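Local coordinates for dihydrophenazinedicarboxylate synthase (Burkholderia, PDB 4HMW), which catalyses FMN-dependent oxidations in the terminal steps of phenazine biosynthesis, passing electrons to molecular oxygen and releasing hydrogen peroxide, at residues 118-123 with 177-182. Sequence-based numbering, arbitrary orientation.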
ATOM      1  N   VAL B 118      -6.022 -16.878   3.882  1.00 25.96           N
ATOM      2  CA  VAL B 118      -6.579 -18.230   3.947  1.00 29.90           C
ATOM      3  C   VAL B 118      -7.777 -18.325   3.017  1.00 28.75           C
ATOM      4  O   VAL B 118      -8.717 -17.542   3.109  1.00 27.76           O
ATOM      5  CB  VAL B 118      -7.018 -18.548   5.375  1.00 31.72           C
ATOM      6  CG1 VAL B 118      -7.646 -19.950   5.472  1.00 34.27           C
ATOM      7  CG2 VAL B 118      -5.813 -18.438   6.318  1.00 33.01           C
ATOM      8  N   PRO B 119      -7.761 -19.300   2.109  1.00 28.72           N
ATOM      9  CA  PRO B 119      -8.905 -19.357   1.191  1.00 29.30           C
ATOM     10  C   PRO B 119     -10.194 -19.664   1.936  1.00 27.81           C
ATOM     11  O   PRO B 119     -10.150 -20.508   2.828  1.00 27.45           O
ATOM     12  CB  PRO B 119      -8.546 -20.534   0.253  1.00 31.06           C
ATOM     13  CG  PRO B 119      -7.068 -20.628   0.319  1.00 31.47           C
ATOM     14  CD  PRO B 119      -6.693 -20.248   1.738  1.00 30.32           C
ATOM     15  N   LEU B 120     -11.305 -19.026   1.569  1.00 28.42           N
ATOM     16  CA  LEU B 120     -12.616 -19.367   2.118  1.00 28.68           C
ATOM     17  C   LEU B 120     -13.160 -20.675   1.541  1.00 31.59           C
ATOM     18  O   LEU B 120     -12.673 -21.151   0.529  1.00 31.12           O
ATOM     19  CB  LEU B 120     -13.614 -18.261   1.809  1.00 27.71           C
ATOM     20  CG  LEU B 120     -13.189 -16.878   2.332  1.00 25.98           C
ATOM     21  CD1 LEU B 120     -14.261 -15.857   2.065  1.00 25.91           C
ATOM     22  CD2 LEU B 120     -12.925 -16.938   3.791  1.00 28.55           C
ATOM     23  N   GLU B 121     -14.182 -21.209   2.204  1.00 35.16           N
ATOM     24  CA  GLU B 121     -14.882 -22.410   1.746  1.00 39.05           C
ATOM     25  C   GLU B 121     -15.730 -22.079   0.522  1.00 39.84           C
ATOM     26  O   GLU B 121     -16.046 -20.921   0.283  1.00 38.44           O
ATOM     27  CB  GLU B 121     -15.773 -22.995   2.853  1.00 41.96           C
ATOM     28  CG  GLU B 121     -15.033 -23.332   4.140  1.00 45.43           C
ATOM     29  CD  GLU B 121     -13.937 -24.376   3.939  1.00 49.69           C
ATOM     30  OE1 GLU B 121     -14.180 -25.388   3.249  1.00 50.27           O
ATOM     31  OE2 GLU B 121     -12.815 -24.171   4.466  1.00 52.72           O
ATOM     32  N   GLU B 122     -16.115 -23.097  -0.249  1.00 40.75           N
ATOM     33  CA  GLU B 122     -16.835 -22.846  -1.487  1.00 41.36           C
ATOM     34  C   GLU B 122     -18.200 -22.235  -1.209  1.00 40.21           C
ATOM     35  O   GLU B 122     -18.652 -21.386  -1.961  1.00 40.63           O
ATOM     36  CB  GLU B 122     -16.948 -24.113  -2.341  1.00 44.21           C
ATOM     37  CG  GLU B 122     -15.608 -24.690  -2.847  1.00 46.37           C
ATOM     38  CD  GLU B 122     -14.697 -23.650  -3.499  1.00 50.01           C
ATOM     39  OE1 GLU B 122     -15.201 -22.588  -3.925  1.00 50.46           O
ATOM     40  OE2 GLU B 122     -13.465 -23.890  -3.580  1.00 51.56           O
ATOM     41  N   SER B 123     -18.857 -22.645  -0.129  1.00 41.04           N
ATOM     42  CA  SER B 123     -20.168 -22.066   0.209  1.00 40.65           C
ATOM     43  C   SER B 123     -20.042 -20.575   0.505  1.00 39.19           C
ATOM     44  O   SER B 123     -20.912 -19.787   0.143  1.00 38.64           O
ATOM     45  CB  SER B 123     -20.791 -22.770   1.414  1.00 43.40           C
ATOM     46  OG  SER B 123     -20.083 -22.425   2.597  1.00 44.91           O
ATOM     47  N   GLY B 177     -12.863 -16.105  -2.417  1.00 21.11           N
ATOM     48  CA  GLY B 177     -12.594 -15.213  -1.302  1.00 21.24           C
ATOM     49  C   GLY B 177     -11.421 -15.712  -0.482  1.00 20.88           C
ATOM     50  O   GLY B 177     -11.117 -16.919  -0.470  1.00 23.89           O
ATOM     51  N   TYR B 178     -10.763 -14.775   0.201  1.00 20.02           N
ATOM     52  CA  TYR B 178      -9.668 -15.067   1.134  1.00 20.60           C
ATOM     53  C   TYR B 178      -9.940 -14.329   2.430  1.00 20.12           C
ATOM     54  O   TYR B 178     -10.576 -13.290   2.418  1.00 20.64           O
ATOM     55  CB  TYR B 178      -8.305 -14.551   0.601  1.00 21.79           C
ATOM     56  CG  TYR B 178      -7.811 -15.309  -0.604  1.00 21.96           C
ATOM     57  CD1 TYR B 178      -7.044 -16.444  -0.477  1.00 25.14           C
ATOM     58  CD2 TYR B 178      -8.114 -14.869  -1.868  1.00 25.10           C
ATOM     59  CE1 TYR B 178      -6.612 -17.117  -1.590  1.00 29.40           C
ATOM     60  CE2 TYR B 178      -7.703 -15.529  -2.966  1.00 28.56           C
ATOM     61  CZ  TYR B 178      -6.950 -16.643  -2.839  1.00 30.81           C
ATOM     62  OH  TYR B 178      -6.547 -17.281  -3.995  1.00 35.19           O
ATOM     63  N   ARG B 179      -9.461 -14.875   3.536  1.00 20.65           N
ATOM     64  CA  ARG B 179      -9.363 -14.130   4.780  1.00 21.48           C
ATOM     65  C   ARG B 179      -7.899 -13.832   5.088  1.00 21.21           C
ATOM     66  O   ARG B 179      -7.084 -14.735   5.209  1.00 21.84           O
ATOM     67  CB  ARG B 179     -10.011 -14.916   5.926  1.00 22.90           C
ATOM     68  CG  ARG B 179     -10.079 -14.095   7.262  1.00 24.38           C
ATOM     69  CD  ARG B 179     -10.565 -14.943   8.422  1.00 27.21           C
ATOM     70  NE  ARG B 179     -11.887 -15.504   8.166  1.00 27.71           N
ATOM     71  CZ  ARG B 179     -12.153 -16.745   7.745  1.00 32.18           C
ATOM     72  NH1 ARG B 179     -13.416 -17.083   7.549  1.00 33.35           N
ATOM     73  NH2 ARG B 179     -11.202 -17.660   7.544  1.00 33.38           N
ATOM     74  N   LEU B 180      -7.565 -12.545   5.214  1.00 18.14           N
ATOM     75  CA  LEU B 180      -6.260 -12.153   5.646  1.00 18.76           C
ATOM     76  C   LEU B 180      -6.255 -12.212   7.152  1.00 18.00           C
ATOM     77  O   LEU B 180      -6.861 -11.381   7.797  1.00 17.93           O
ATOM     78  CB  LEU B 180      -5.910 -10.765   5.111  1.00 19.07           C
ATOM     79  CG  LEU B 180      -4.553 -10.176   5.515  1.00 20.78           C
ATOM     80  CD1 LEU B 180      -3.423 -11.093   5.108  1.00 23.61           C
ATOM     81  CD2 LEU B 180      -4.362  -8.772   4.927  1.00 22.66           C
ATOM     82  N   GLU B 181      -5.590 -13.220   7.697  1.00 19.85           N
ATOM     83  CA  GLU B 181      -5.535 -13.448   9.136  1.00 20.25           C
ATOM     84  C   GLU B 181      -4.204 -12.939   9.675  1.00 19.80           C
ATOM     85  O   GLU B 181      -3.123 -13.419   9.276  1.00 19.18           O
ATOM     86  CB  GLU B 181      -5.696 -14.944   9.463  1.00 24.49           C
ATOM     87  CG  GLU B 181      -6.948 -15.545   8.889  1.00 30.02           C
ATOM     88  CD  GLU B 181      -7.242 -16.939   9.409  1.00 35.14           C
ATOM     89  OE1 GLU B 181      -6.325 -17.606   9.964  1.00 35.80           O
ATOM     90  OE2 GLU B 181      -8.403 -17.382   9.233  1.00 36.84           O
ATOM     91  N   PRO B 182      -4.258 -11.947  10.563  1.00 18.89           N
ATOM     92  CA  PRO B 182      -3.005 -11.302  10.945  1.00 18.65           C
ATOM     93  C   PRO B 182      -2.197 -12.108  11.942  1.00 18.05           C
ATOM     94  O   PRO B 182      -2.789 -12.754  12.817  1.00 18.38           O
ATOM     95  CB  PRO B 182      -3.474  -9.993  11.603  1.00 18.46           C
ATOM     96  CG  PRO B 182      -4.848 -10.293  12.097  1.00 20.28           C
ATOM     97  CD  PRO B 182      -5.437 -11.238  11.093  1.00 19.67           C
TER
HETATM   98  O   HOH W   1     -11.532 -19.660  -1.567  1.00 35.00           O
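Leu120 lays CD2 over one face of the Arg179 guanidinium, offset toward its rim and 3.8 Å from Arg179 NH1; a branched apolar side chain can cover the flat cation while the nitrogens of the guanidinium reach acids at its rim: NH2 meets Glu181 OE2, two residues along the strand, in a salt bridge of 3.3 Å, and NE pairs with Asp74. On the other face of the sheet, the Tyr178 ring meets Pro119 obliquely, with Tyr178 CE1 4.0 Å from Pro119 CG. Proline, lacking an N-H, suits this non-hydrogen-bonded pair. The Arg179 chain runs extended through chi2 and then bends at chi3 (-59°), which turns the guanidinium back toward Glu181 on the same face. The carboxylate of Glu181 also packs on Val118, and Val118 CG2 lies 3.7 Å from Glu181 CD. Val118 and Arg179 form the hydrogen-bonded pair, joined by Val118 N to Arg179 O (2.7 Å) and Arg179 N to Val118 O (2.8 Å). Beyond the proline, Leu120 N still bonds to Gly177 O (2.9 Å), which also accepts from a water that bridges to Leu120 O. Leu120 CD1 rests 3.8 Å from Gly177 CA, a closeness that a residue without a side chain permits. Strands 109-119 and 175-182 thus pair antiparallel where the first gives way to helix 122-130, within the FMN-binding split beta-barrel of the pyridoxamine 5'-phosphate oxidase family, Tyr178 touching the FMN-binding Thr82.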